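Local coordinates for scarecrow-like protein 3 (Arabidopsis thaliana, PDB 6KPB) that probably acts as a transcription factor in plant development and binds zinc finger proteins of the IDD family, among them JACKDAW, at residues H134-F139 / K391-L396; Y55-L60 / Q81-A86; L360-L364 / I404-E408; F453-R457 / C468-L474. One frame throughout, in Å; residues are numbered along the deposited sequence.

Contact 1 of 4, residues H134-F139 / K391-L396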
loop_
_atom_site.group_PDB
_atom_site.type_symbol
_atom_site.label_atom_id
_atom_site.label_comp_id
_atom_site.label_asym_id
_atom_site.label_seq_id
_atom_site.Cartn_x
_atom_site.Cartn_y
_atom_site.Cartn_z
ATOM N N HIS A 134 13.835 7.448 1.479
ATOM C CA HIS A 134 14.759 6.338 1.678
ATOM C C HIS A 134 15.229 5.755 0.348
ATOM O O HIS A 134 16.423 5.488 0.167
ATOM C CB HIS A 134 14.096 5.261 2.538
ATOM C CG HIS A 134 14.976 4.083 2.816
ATOM N ND1 HIS A 134 16.203 4.200 3.431
ATOM C CD2 HIS A 134 14.805 2.764 2.566
ATOM C CE1 HIS A 134 16.752 3.004 3.546
ATOM N NE2 HIS A 134 15.924 2.115 3.029
ATOM N N VAL A 135 14.309 5.558 -0.599
ATOM C CA VAL A 135 14.699 4.944 -1.865
ATOM C C VAL A 135 15.562 5.896 -2.690
ATOM O O VAL A 135 16.458 5.451 -3.420
ATOM C CB VAL A 135 13.456 4.468 -2.643
ATOM C CG1 VAL A 135 12.633 5.645 -3.145
ATOM C CG2 VAL A 135 13.858 3.558 -3.797
ATOM N N ARG A 136 15.333 7.209 -2.581
ATOM C CA ARG A 136 16.194 8.162 -3.277
ATOM C C ARG A 136 17.601 8.157 -2.692
ATOM O O ARG A 136 18.585 8.290 -3.428
ATOM C CB ARG A 136 15.602 9.569 -3.215
ATOM C CG ARG A 136 14.280 9.723 -3.943
ATOM C CD ARG A 136 13.909 11.186 -4.109
ATOM N NE ARG A 136 12.465 11.369 -4.215
ATOM C CZ ARG A 136 11.693 11.783 -3.215
ATOM N NH1 ARG A 136 12.230 12.063 -2.035
ATOM N NH2 ARG A 136 10.387 11.922 -3.396
ATOM N N ARG A 137 17.712 8.014 -1.369
ATOM C CA ARG A 137 19.029 7.889 -0.753
ATOM C C ARG A 137 19.742 6.641 -1.256
ATOM O O ARG A 137 20.952 6.667 -1.513
ATOM C CB ARG A 137 18.892 7.865 0.772
ATOM C CG ARG A 137 20.165 8.214 1.535
ATOM C CD ARG A 137 21.043 6.991 1.787
ATOM N NE ARG A 137 20.552 6.164 2.886
ATOM C CZ ARG A 137 21.046 4.971 3.204
ATOM N NH1 ARG A 137 22.046 4.453 2.502
ATOM N NH2 ARG A 137 20.538 4.290 4.223
ATOM N N LEU A 138 19.003 5.538 -1.415
ATOM C CA LEU A 138 19.607 4.301 -1.900
ATOM C C LEU A 138 20.124 4.457 -3.326
ATOM O O LEU A 138 21.231 4.006 -3.644
ATOM C CB LEU A 138 18.598 3.156 -1.818
ATOM C CG LEU A 138 18.225 2.676 -0.414
ATOM C CD1 LEU A 138 17.092 1.664 -0.476
ATOM C CD2 LEU A 138 19.440 2.081 0.285
ATOM N N PHE A 139 19.336 5.088 -4.201
ATOM C CA PHE A 139 19.804 5.348 -5.559
ATOM C C PHE A 139 21.073 6.189 -5.546
ATOM O O PHE A 139 22.028 5.903 -6.279
ATOM C CB PHE A 139 18.705 6.040 -6.366
ATOM C CG PHE A 139 19.086 6.336 -7.792
ATOM C CD1 PHE A 139 19.363 5.306 -8.678
ATOM C CD2 PHE A 139 19.146 7.641 -8.252
ATOM C CE1 PHE A 139 19.709 5.575 -9.992
ATOM C CE2 PHE A 139 19.490 7.917 -9.567
ATOM C CZ PHE A 139 19.772 6.882 -10.437
ATOM N N LYS A 391 13.878 -2.546 -3.112
ATOM C CA LYS A 391 13.247 -1.230 -3.044
ATOM C C LYS A 391 13.574 -0.400 -4.279
ATOM O O LYS A 391 12.685 0.201 -4.893
ATOM C CB LYS A 391 13.687 -0.491 -1.781
ATOM C CG LYS A 391 13.010 -0.945 -0.504
ATOM C CD LYS A 391 12.841 0.225 0.455
ATOM C CE LYS A 391 12.816 -0.236 1.901
ATOM N NZ LYS A 391 14.136 -0.785 2.316
ATOM N N VAL A 392 14.853 -0.353 -4.657
ATOM C CA VAL A 392 15.252 0.401 -5.843
ATOM C C VAL A 392 14.622 -0.204 -7.090
ATOM O O VAL A 392 14.070 0.507 -7.939
ATOM C CB VAL A 392 16.787 0.457 -5.951
ATOM C CG1 VAL A 392 17.209 0.996 -7.309
ATOM C CG2 VAL A 392 17.366 1.309 -4.831
ATOM N N GLU A 393 14.682 -1.533 -7.212
ATOM C CA GLU A 393 14.154 -2.192 -8.402
ATOM C C GLU A 393 12.651 -1.982 -8.537
ATOM O O GLU A 393 12.139 -1.824 -9.651
ATOM C CB GLU A 393 14.496 -3.682 -8.368
ATOM C CG GLU A 393 15.960 -3.981 -8.661
ATOM C CD GLU A 393 16.336 -5.421 -8.369
ATOM O OE1 GLU A 393 15.555 -6.116 -7.683
ATOM O OE2 GLU A 393 17.414 -5.858 -8.824
ATOM N N LYS A 394 11.928 -1.960 -7.417
ATOM C CA LYS A 394 10.477 -1.793 -7.457
ATOM C C LYS A 394 10.061 -0.324 -7.471
ATOM O O LYS A 394 9.383 0.127 -8.400
ATOM C CB LYS A 394 9.842 -2.478 -6.288
ATOM C CG LYS A 394 8.536 -1.864 -5.900
ATOM C CD LYS A 394 7.497 -2.891 -5.565
ATOM C CE LYS A 394 6.216 -2.576 -6.296
ATOM N NZ LYS A 394 5.042 -3.133 -5.601
ATOM N N MET A 395 10.450 0.432 -6.441
ATOM C CA MET A 395 9.917 1.779 -6.262
ATOM C C MET A 395 10.445 2.770 -7.291
ATOM O O MET A 395 9.818 3.814 -7.497
ATOM C CB MET A 395 10.223 2.286 -4.853
ATOM C CG MET A 395 9.606 1.449 -3.747
ATOM S SD MET A 395 9.707 2.232 -2.127
ATOM C CE MET A 395 8.864 1.010 -1.122
ATOM N N LEU A 396 11.571 2.477 -7.940
ATOM C CA LEU A 396 12.152 3.381 -8.927
ATOM C C LEU A 396 12.022 2.812 -10.336
ATOM O O LEU A 396 11.212 3.305 -11.125
ATOM C CB LEU A 396 13.614 3.679 -8.586
ATOM C CG LEU A 396 13.832 4.551 -7.349
ATOM C CD1 LEU A 396 15.311 4.840 -7.142
ATOM C CD2 LEU A 396 13.041 5.846 -7.460
#
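Val135 is the knob of this contact: its side chain drops among Lys391, Val392, Met395 and Leu396 of the facing helix, and one branch does nearly all the touching. CG2, set anti to the backbone nitrogen, lies 3.7 Å from Leu396 CG and 4.0 Å from Met395 CB, and it also rests against the carbonyl oxygen of Lys391. Val135 and Leu396 lie alongside each other, pointing opposite ways. On one flank Leu396 continues to Phe139, where its CD1 stands 3.7 Å from Phe139 CB; on another, CG2 of Val392 packs on Leu138 CB, also at 3.7 Å. In this largely apolar part Val135, Leu138, Phe139 and Val392 are buried; the axes of 134-139 and 391-396 pass 9.7 Å apart, crossing at -120°.

The other end is looser and partly open to solvent. Lys391, bent at its second and fourth side-chain torsions, meets the imidazole of His134 at about a right angle and at the ring's edge, its CE in the ring plane 3.7 Å from His134 CD2. Leu138 CG lies over one face of that imidazole, towards its rim.

A single knob-into-hole contact thus joins helix 129-142 to helix 387-406. Beyond it, Val392 also reaches Phe143, and Glu393 forms a salt bridge with Arg95 of helix 92-109.

Contact 2 of 4, residues Y55-L60 / Q81-A86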
loop_
_atom_site.group_PDB
_atom_site.type_symbol
_atom_site.label_atom_id
_atom_site.label_comp_id
_atom_site.label_asym_id
_atom_site.label_seq_id
_atom_site.Cartn_x
_atom_site.Cartn_y
_atom_site.Cartn_z
ATOM N N TYR A 55 12.946 -17.565 -22.729
ATOM C CA TYR A 55 11.509 -17.782 -22.854
ATOM C C TYR A 55 10.720 -16.625 -22.258
ATOM O O TYR A 55 9.642 -16.283 -22.759
ATOM C CB TYR A 55 11.125 -19.101 -22.183
ATOM C CG TYR A 55 9.703 -19.546 -22.439
ATOM C CD1 TYR A 55 9.145 -19.457 -23.708
ATOM C CD2 TYR A 55 8.918 -20.052 -21.412
ATOM C CE1 TYR A 55 7.844 -19.864 -23.947
ATOM C CE2 TYR A 55 7.618 -20.462 -21.640
ATOM C CZ TYR A 55 7.086 -20.364 -22.908
ATOM O OH TYR A 55 5.791 -20.770 -23.136
ATOM N N LEU A 56 11.242 -16.005 -21.196
ATOM C CA LEU A 56 10.587 -14.835 -20.620
ATOM C C LEU A 56 10.545 -13.681 -21.613
ATOM O O LEU A 56 9.555 -12.944 -21.678
ATOM C CB LEU A 56 11.302 -14.411 -19.336
ATOM C CG LEU A 56 11.041 -15.252 -18.087
ATOM C CD1 LEU A 56 12.056 -14.940 -16.996
ATOM C CD2 LEU A 56 9.628 -15.017 -17.587
ATOM N N ILE A 57 11.618 -13.505 -22.390
ATOM C CA ILE A 57 11.657 -12.434 -23.384
ATOM C C ILE A 57 10.594 -12.663 -24.449
ATOM O O ILE A 57 9.828 -11.755 -24.795
ATOM C CB ILE A 57 13.058 -12.335 -24.014
ATOM C CG1 ILE A 57 14.140 -12.442 -22.941
ATOM C CG2 ILE A 57 13.202 -11.036 -24.792
ATOM C CD1 ILE A 57 15.540 -12.379 -23.495
ATOM N N HIS A 58 10.540 -13.884 -24.987
ATOM C CA HIS A 58 9.524 -14.227 -25.977
ATOM C C HIS A 58 8.120 -13.954 -25.446
ATOM O O HIS A 58 7.288 -13.367 -26.146
ATOM C CB HIS A 58 9.678 -15.691 -26.390
ATOM C CG HIS A 58 8.713 -16.130 -27.447
ATOM N ND1 HIS A 58 8.777 -15.682 -28.749
ATOM C CD2 HIS A 58 7.662 -16.983 -27.395
ATOM C CE1 HIS A 58 7.806 -16.236 -29.452
ATOM N NE2 HIS A 58 7.114 -17.030 -28.654
ATOM N N LEU A 59 7.843 -14.355 -24.203
ATOM C CA LEU A 59 6.534 -14.087 -23.611
ATOM C C LEU A 59 6.232 -12.594 -23.579
ATOM O O LEU A 59 5.106 -12.175 -23.873
ATOM C CB LEU A 59 6.466 -14.672 -22.200
ATOM C CG LEU A 59 5.892 -16.073 -21.979
ATOM C CD1 LEU A 59 6.672 -16.815 -20.913
ATOM C CD2 LEU A 59 4.420 -15.988 -21.597
ATOM N N LEU A 60 7.227 -11.773 -23.231
ATOM C CA LEU A 60 6.994 -10.335 -23.141
ATOM C C LEU A 60 6.614 -9.756 -24.497
ATOM O O LEU A 60 5.623 -9.026 -24.617
ATOM C CB LEU A 60 8.232 -9.634 -22.580
ATOM C CG LEU A 60 8.537 -9.890 -21.102
ATOM C CD1 LEU A 60 9.860 -9.260 -20.691
ATOM C CD2 LEU A 60 7.403 -9.379 -20.223
ATOM N N GLN A 81 1.645 -17.575 -17.986
ATOM C CA GLN A 81 2.974 -18.171 -18.069
ATOM C C GLN A 81 4.019 -17.288 -17.398
ATOM O O GLN A 81 4.900 -17.788 -16.690
ATOM C CB GLN A 81 3.348 -18.417 -19.531
ATOM C CG GLN A 81 2.366 -19.286 -20.295
ATOM C CD GLN A 81 3.025 -20.511 -20.891
ATOM O OE1 GLN A 81 3.811 -21.191 -20.229
ATOM N NE2 GLN A 81 2.715 -20.799 -22.148
ATOM N N LEU A 82 3.935 -15.972 -17.612
ATOM C CA LEU A 82 4.916 -15.060 -17.032
ATOM C C LEU A 82 4.883 -15.097 -15.510
ATOM O O LEU A 82 5.927 -14.981 -14.859
ATOM C CB LEU A 82 4.664 -13.637 -17.532
ATOM C CG LEU A 82 5.088 -13.313 -18.965
ATOM C CD1 LEU A 82 4.301 -12.128 -19.499
ATOM C CD2 LEU A 82 6.579 -13.027 -19.012
ATOM N N SER A 83 3.693 -15.263 -14.926
ATOM C CA SER A 83 3.561 -15.198 -13.473
ATOM C C SER A 83 4.374 -16.288 -12.786
ATOM O O SER A 83 5.028 -16.035 -11.767
ATOM C CB SER A 83 2.090 -15.301 -13.075
ATOM O OG SER A 83 1.348 -14.206 -13.584
ATOM N N HIS A 84 4.353 -17.505 -13.327
ATOM C CA HIS A 84 5.056 -18.606 -12.682
ATOM C C HIS A 84 6.564 -18.534 -12.888
ATOM O O HIS A 84 7.323 -18.971 -12.014
ATOM C CB HIS A 84 4.519 -19.945 -13.188
ATOM C CG HIS A 84 3.357 -20.464 -12.400
ATOM N ND1 HIS A 84 3.511 -21.267 -11.291
ATOM C CD2 HIS A 84 2.023 -20.292 -12.557
ATOM C CE1 HIS A 84 2.323 -21.568 -10.800
ATOM N NE2 HIS A 84 1.402 -20.989 -11.549
ATOM N N LEU A 85 7.020 -17.993 -14.018
ATOM C CA LEU A 85 8.453 -17.927 -14.283
ATOM C C LEU A 85 9.092 -16.685 -13.672
ATOM O O LEU A 85 10.152 -16.775 -13.047
ATOM C CB LEU A 85 8.717 -17.970 -15.791
ATOM C CG LEU A 85 8.342 -19.256 -16.526
ATOM C CD1 LEU A 85 8.955 -19.269 -17.919
ATOM C CD2 LEU A 85 8.772 -20.481 -15.734
ATOM N N ALA A 86 8.464 -15.525 -13.844
ATOM C CA ALA A 86 9.022 -14.290 -13.318
ATOM C C ALA A 86 8.962 -14.276 -11.792
ATOM O O ALA A 86 8.157 -14.971 -11.166
ATOM C CB ALA A 86 8.277 -13.079 -13.879
#
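Tyr55 and Gln81 meet nearly at right angles at the outer edge of this helix pair, with the phenol and amide planes 78° apart. CG of Tyr55 stands opposite its backbone nitrogen (chi1 -171°), which carries the ring out to Gln81 and Leu85. The hydroxyl OH of Tyr55 comes within 3.2 Å of Gln81 NE2, but the angle is too poor for a hydrogen bond. Leu85 also crosses the tyrosine, its CD1 3.6 Å from Tyr55 CD2, while Leu59 CD1 covers one ring face towards the rim. With an alanine in place of Tyr55, Leu85 CD1 and the amide of Gln81 would probably lose their aromatic neighbour, leaving a gap at this edge.

Helices 49-69 and 72-85 form an antiparallel helical hairpin within the predicted leucine repeat I, the axes of 55-60 and 81-85 running 149° apart, and leucines fill the seam. Leu59 and Leu82 pass side by side in opposing senses, Leu59 CB 3.6 Å from Leu82 CD2. That same CD2 receives Leu60 CD2 at about a right angle and Leu56 CD2 obliquely, both at 3.9 Å. Helix 92-109 sets Ala97 against Leu56 and Ala86; Ile57, facing away, packs on the bound peptide.

Contact 3 of 4, residues L360-L364 / I404-E408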
loop_
_atom_site.group_PDB
_atom_site.type_symbol
_atom_site.label_atom_id
_atom_site.label_comp_id
_atom_site.label_asym_id
_atom_site.label_seq_id
_atom_site.Cartn_x
_atom_site.Cartn_y
_atom_site.Cartn_z
ATOM N N LEU A 360 3.784 0.813 -28.657
ATOM C CA LEU A 360 4.124 0.043 -27.464
ATOM C C LEU A 360 5.346 -0.833 -27.710
ATOM O O LEU A 360 6.250 -0.909 -26.869
ATOM C CB LEU A 360 2.922 -0.805 -27.040
ATOM C CG LEU A 360 2.837 -1.397 -25.626
ATOM C CD1 LEU A 360 3.724 -2.624 -25.447
ATOM C CD2 LEU A 360 3.172 -0.338 -24.591
ATOM N N MET A 361 5.390 -1.505 -28.863
ATOM C CA MET A 361 6.491 -2.422 -29.148
ATOM C C MET A 361 7.819 -1.683 -29.233
ATOM O O MET A 361 8.860 -2.214 -28.826
ATOM C CB MET A 361 6.215 -3.181 -30.447
ATOM C CG MET A 361 7.175 -4.330 -30.704
ATOM S SD MET A 361 7.109 -5.581 -29.406
ATOM C CE MET A 361 5.382 -6.049 -29.484
ATOM N N GLU A 362 7.803 -0.459 -29.764
ATOM C CA GLU A 362 9.009 0.362 -29.802
ATOM C C GLU A 362 9.558 0.586 -28.399
ATOM O O GLU A 362 10.714 0.260 -28.106
ATOM C CB GLU A 362 8.710 1.703 -30.474
ATOM C CG GLU A 362 8.595 1.656 -31.984
ATOM C CD GLU A 362 8.140 2.983 -32.561
ATOM O OE1 GLU A 362 7.410 3.714 -31.858
ATOM O OE2 GLU A 362 8.514 3.299 -33.709
ATOM N N ARG A 363 8.730 1.144 -27.513
ATOM C CA ARG A 363 9.183 1.455 -26.163
ATOM C C ARG A 363 9.528 0.196 -25.381
ATOM O O ARG A 363 10.445 0.218 -24.554
ATOM C CB ARG A 363 8.116 2.267 -25.431
ATOM C CG ARG A 363 7.640 3.479 -26.214
ATOM C CD ARG A 363 6.910 4.473 -25.330
ATOM N NE ARG A 363 5.723 3.898 -24.706
ATOM C CZ ARG A 363 4.548 3.770 -25.315
ATOM N NH1 ARG A 363 4.400 4.173 -26.570
ATOM N NH2 ARG A 363 3.520 3.242 -24.665
ATOM N N LEU A 364 8.820 -0.907 -25.632
ATOM C CA LEU A 364 9.126 -2.148 -24.930
ATOM C C LEU A 364 10.497 -2.684 -25.322
ATOM O O LEU A 364 11.255 -3.147 -24.463
ATOM C CB LEU A 364 8.047 -3.193 -25.209
ATOM C CG LEU A 364 8.322 -4.579 -24.625
ATOM C CD1 LEU A 364 8.480 -4.497 -23.118
ATOM C CD2 LEU A 364 7.220 -5.552 -24.993
ATOM N N ILE A 404 6.185 3.812 -18.470
ATOM C CA ILE A 404 6.540 3.783 -19.885
ATOM C C ILE A 404 5.622 2.846 -20.663
ATOM O O ILE A 404 5.281 3.118 -21.820
ATOM C CB ILE A 404 8.020 3.382 -20.047
ATOM C CG1 ILE A 404 8.937 4.477 -19.496
ATOM C CG2 ILE A 404 8.353 3.097 -21.503
ATOM C CD1 ILE A 404 10.381 4.044 -19.357
ATOM N N ILE A 405 5.186 1.751 -20.047
ATOM C CA ILE A 405 4.518 0.674 -20.766
ATOM C C ILE A 405 3.001 0.777 -20.672
ATOM O O ILE A 405 2.298 0.494 -21.644
ATOM C CB ILE A 405 5.020 -0.692 -20.250
ATOM C CG1 ILE A 405 6.518 -0.847 -20.523
ATOM C CG2 ILE A 405 4.247 -1.834 -20.892
ATOM C CD1 ILE A 405 6.874 -0.843 -21.993
ATOM N N SER A 406 2.472 1.189 -19.522
ATOM C CA SER A 406 1.037 1.123 -19.275
ATOM C C SER A 406 0.326 2.468 -19.362
ATOM O O SER A 406 -0.905 2.499 -19.275
ATOM C CB SER A 406 0.768 0.496 -17.904
ATOM O OG SER A 406 1.112 1.388 -16.858
ATOM N N CYS A 407 1.047 3.572 -19.530
ATOM C CA CYS A 407 0.433 4.892 -19.545
ATOM C C CYS A 407 0.522 5.524 -20.930
ATOM O O CYS A 407 1.354 5.149 -21.761
ATOM C CB CYS A 407 1.084 5.815 -18.510
ATOM S SG CYS A 407 0.719 5.375 -16.795
ATOM N N GLU A 408 -0.358 6.498 -21.165
ATOM C CA GLU A 408 -0.413 7.224 -22.425
ATOM C C GLU A 408 -0.798 8.673 -22.163
ATOM O O GLU A 408 -1.226 9.040 -21.064
ATOM C CB GLU A 408 -1.404 6.584 -23.409
ATOM C CG GLU A 408 -0.872 5.353 -24.127
ATOM C CD GLU A 408 0.298 5.668 -25.042
ATOM O OE1 GLU A 408 0.472 6.848 -25.416
ATOM O OE2 GLU A 408 1.050 4.732 -25.387
#
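Arg363 reaches across to the C-terminal part of helix 387-406 and grips the carbonyl oxygen of Ile404. Its NE donates to Ile404 O at 3.0 Å with an N-H···O angle of 160°, the oxygen lying in the guanidinium plane. NH2 of the same group adds a weak bond to that oxygen at 3.3 Å. NH2 also makes a salt bridge to Glu408 OE2 at 3.0 Å, again with a weak hydrogen bond, the carboxylate and guanidinium planes standing 75° apart. The arginine chain bends at its third torsion (chi3 -61°), turning NE towards the oxygen.

Apolar contacts flank the polar ones. Arg363 CB lies 4.0 Å from Ile404 CG2, and Leu360 CD2 rests against the carbonyl oxygen of Ile405. Ile405 CD1 packs along the facing helix, 3.9 Å from Leu364 CA and 4.1 Å from Leu364 CD1.

In the next shell, NH1 of Arg363 bonds to Gly357 O, a further bond that helps hold the group's rotation. Glu408 OE2 has its strongest partner in Arg412, and Arg107 of helix 92-109 donates to Ile405 O.

A buried guanidinium thus satisfies a carbonyl near the end of helix 387-406, where the helix dipole would probably favour a positive charge. With several arginines gathered close by, the carboxylate of Glu408 is likely to stay ionised and to offset part of their charge.

Contact 4 of 4, residues F453-R457 / C468-L474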
loop_
_atom_site.group_PDB
_atom_site.type_symbol
_atom_site.label_atom_id
_atom_site.label_comp_id
_atom_site.label_asym_id
_atom_site.label_seq_id
_atom_site.Cartn_x
_atom_site.Cartn_y
_atom_site.Cartn_z
ATOM N N PHE A 453 31.989 0.739 -8.200
ATOM C CA PHE A 453 31.613 1.509 -9.379
ATOM C C PHE A 453 32.327 1.038 -10.641
ATOM O O PHE A 453 32.249 1.712 -11.674
ATOM C CB PHE A 453 31.875 2.996 -9.146
ATOM C CG PHE A 453 30.909 3.636 -8.191
ATOM C CD1 PHE A 453 29.633 3.123 -8.032
ATOM C CD2 PHE A 453 31.274 4.753 -7.456
ATOM C CE1 PHE A 453 28.738 3.709 -7.152
ATOM C CE2 PHE A 453 30.384 5.343 -6.578
ATOM C CZ PHE A 453 29.113 4.820 -6.426
ATOM N N ASP A 454 33.018 -0.097 -10.586
ATOM C CA ASP A 454 33.621 -0.659 -11.786
ATOM C C ASP A 454 32.537 -1.187 -12.719
ATOM O O ASP A 454 31.475 -1.639 -12.283
ATOM C CB ASP A 454 34.605 -1.770 -11.423
ATOM C CG ASP A 454 33.943 -2.916 -10.690
ATOM O OD1 ASP A 454 33.416 -2.682 -9.580
ATOM O OD2 ASP A 454 33.936 -4.046 -11.224
ATOM N N GLY A 455 32.817 -1.125 -14.021
ATOM C CA GLY A 455 31.854 -1.418 -15.052
ATOM C C GLY A 455 31.231 -0.181 -15.663
ATOM O O GLY A 455 30.782 -0.225 -16.814
ATOM N N TYR A 456 31.197 0.920 -14.919
ATOM C CA TYR A 456 30.705 2.179 -15.451
ATOM C C TYR A 456 31.774 2.862 -16.292
ATOM O O TYR A 456 32.977 2.678 -16.081
ATOM C CB TYR A 456 30.267 3.113 -14.323
ATOM C CG TYR A 456 28.989 2.693 -13.641
ATOM C CD1 TYR A 456 27.753 3.066 -14.153
ATOM C CD2 TYR A 456 29.016 1.929 -12.483
ATOM C CE1 TYR A 456 26.582 2.687 -13.534
ATOM C CE2 TYR A 456 27.849 1.545 -11.857
ATOM C CZ TYR A 456 26.636 1.926 -12.386
ATOM O OH TYR A 456 25.473 1.545 -11.763
ATOM N N ARG A 457 31.319 3.657 -17.253
ATOM C CA ARG A 457 32.197 4.424 -18.121
ATOM C C ARG A 457 31.555 5.774 -18.394
ATOM O O ARG A 457 30.329 5.909 -18.379
ATOM C CB ARG A 457 32.469 3.692 -19.441
ATOM C CG ARG A 457 33.376 2.481 -19.314
ATOM C CD ARG A 457 33.082 1.459 -20.400
ATOM N NE ARG A 457 32.677 2.093 -21.650
ATOM C CZ ARG A 457 33.523 2.567 -22.558
ATOM N NH1 ARG A 457 34.831 2.486 -22.355
ATOM N NH2 ARG A 457 33.061 3.127 -23.668
ATOM N N CYS A 468 27.655 5.506 -18.835
ATOM C CA CYS A 468 27.318 4.201 -19.378
ATOM C C CYS A 468 27.579 3.104 -18.355
ATOM O O CYS A 468 28.464 3.222 -17.504
ATOM C CB CYS A 468 28.127 3.900 -20.644
ATOM S SG CYS A 468 27.952 5.103 -21.974
ATOM N N TRP A 469 26.791 2.038 -18.448
ATOM C CA TRP A 469 27.095 0.766 -17.805
ATOM C C TRP A 469 27.526 -0.200 -18.897
ATOM O O TRP A 469 26.761 -0.455 -19.834
ATOM C CB TRP A 469 25.894 0.214 -17.039
ATOM C CG TRP A 469 26.074 -1.214 -16.622
ATOM C CD1 TRP A 469 25.496 -2.312 -17.192
ATOM C CD2 TRP A 469 26.902 -1.702 -15.560
ATOM N NE1 TRP A 469 25.906 -3.453 -16.542
ATOM C CE2 TRP A 469 26.769 -3.105 -15.537
ATOM C CE3 TRP A 469 27.736 -1.088 -14.620
ATOM C CZ2 TRP A 469 27.442 -3.904 -14.615
ATOM C CZ3 TRP A 469 28.403 -1.883 -13.706
ATOM C CH2 TRP A 469 28.252 -3.275 -13.710
ATOM N N GLN A 470 28.745 -0.726 -18.774
ATOM C CA GLN A 470 29.380 -1.467 -19.857
ATOM C C GLN A 470 29.383 -0.607 -21.114
ATOM O O GLN A 470 30.031 0.444 -21.149
ATOM C CB GLN A 470 28.672 -2.804 -20.103
ATOM C CG GLN A 470 28.471 -3.657 -18.853
ATOM C CD GLN A 470 29.764 -4.256 -18.321
ATOM O OE1 GLN A 470 30.646 -3.542 -17.845
ATOM N NE2 GLN A 470 29.877 -5.578 -18.398
ATOM N N ASP A 471 28.649 -1.025 -22.143
ATOM C CA ASP A 471 28.518 -0.251 -23.370
ATOM C C ASP A 471 27.167 0.439 -23.498
ATOM O O ASP A 471 26.938 1.139 -24.488
ATOM C CB ASP A 471 28.748 -1.149 -24.591
ATOM C CG ASP A 471 30.209 -1.508 -24.787
ATOM O OD1 ASP A 471 31.052 -1.048 -23.989
ATOM O OD2 ASP A 471 30.513 -2.251 -25.745
ATOM N N ARG A 472 26.276 0.269 -22.524
ATOM C CA ARG A 472 24.915 0.778 -22.636
ATOM C C ARG A 472 24.831 2.183 -22.057
ATOM O O ARG A 472 25.139 2.370 -20.872
ATOM C CB ARG A 472 23.944 -0.136 -21.911
ATOM C CG ARG A 472 22.487 0.262 -22.065
ATOM C CD ARG A 472 21.985 -0.033 -23.466
ATOM N NE ARG A 472 20.624 0.453 -23.672
ATOM C CZ ARG A 472 19.889 0.182 -24.746
ATOM N NH1 ARG A 472 20.381 -0.580 -25.713
ATOM N NH2 ARG A 472 18.660 0.668 -24.850
ATOM N N PRO A 473 24.426 3.186 -22.836
ATOM C CA PRO A 473 24.230 4.524 -22.267
ATOM C C PRO A 473 23.058 4.546 -21.299
ATOM O O PRO A 473 22.044 3.875 -21.504
ATOM C CB PRO A 473 23.953 5.399 -23.496
ATOM C CG PRO A 473 24.466 4.610 -24.662
ATOM C CD PRO A 473 24.258 3.175 -24.297
ATOM N N LEU A 474 23.204 5.334 -20.236
ATOM C CA LEU A 474 22.184 5.439 -19.199
ATOM C C LEU A 474 21.724 6.869 -18.971
ATOM O O LEU A 474 20.516 7.136 -19.004
ATOM C CB LEU A 474 22.708 4.843 -17.883
ATOM C CG LEU A 474 23.035 3.349 -17.886
ATOM C CD1 LEU A 474 23.552 2.919 -16.523
ATOM C CD2 LEU A 474 21.816 2.528 -18.287
#
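The bond from Cys468 N to Arg457 O, 2.7 Å long and nearly straight at 173°, closes one side of the hydrogen-bonded pair; Arg457 N returns 2.9 Å to Cys468 O. Next, Tyr456 and Trp469 form a non-hydrogen-bonded pair, and Gln470 N to Gly455 O, 2.9 Å, brackets it from the far side.

Tyr456 and Trp469 project from the same face of the sheet in an edge-to-face stack, planes at 66°, with Trp469 CE3 over the centre of the phenol ring. With its CG anti to the backbone nitrogen (chi1 167°), the indole swings towards 453-457, and its CZ3 lies 3.7 Å from Gly455 CA; a side chain on that glycine would clash there. A serine in place of Tyr456 would probably deprive the indole edge of its aromatic face and open a gap beside Leu474 CD1, 4.3 Å from Tyr456 CE1. Cys377 of helix 360-381 touches both Tyr456 and Trp469.

On the opposite face Arg457 NE makes a weak bond to Gln470 O. This is the open end of hairpin 456-461/464-469, and the type II' turn Trp469-Arg472 links 464-469 to 472-482 in a second tight hairpin, giving an antiparallel meander in the predicted SAW region.

How the contacts relate
Along the chain contact 2 comes first, closing before the others open; contacts 1 and 3 then interleave, and contact 4 follows both. Contacts 1 and 3 share helix 387-406, using positions near its start and its end, with centres about 22 Å apart. Contact 3 touches contact 2, where the side chain of Leu364 packs on the carbonyl oxygen of Leu60, although their centres lie about 18 Å apart. Contact 4 belongs to the C-terminal antiparallel strands of the mixed sheet, about 19 Å from contact 1 between centres; helix 360-381, which supplies one side of contact 3, also covers its aromatic pair. The contacts thus join sequence-distant parts within a single GRAS domain.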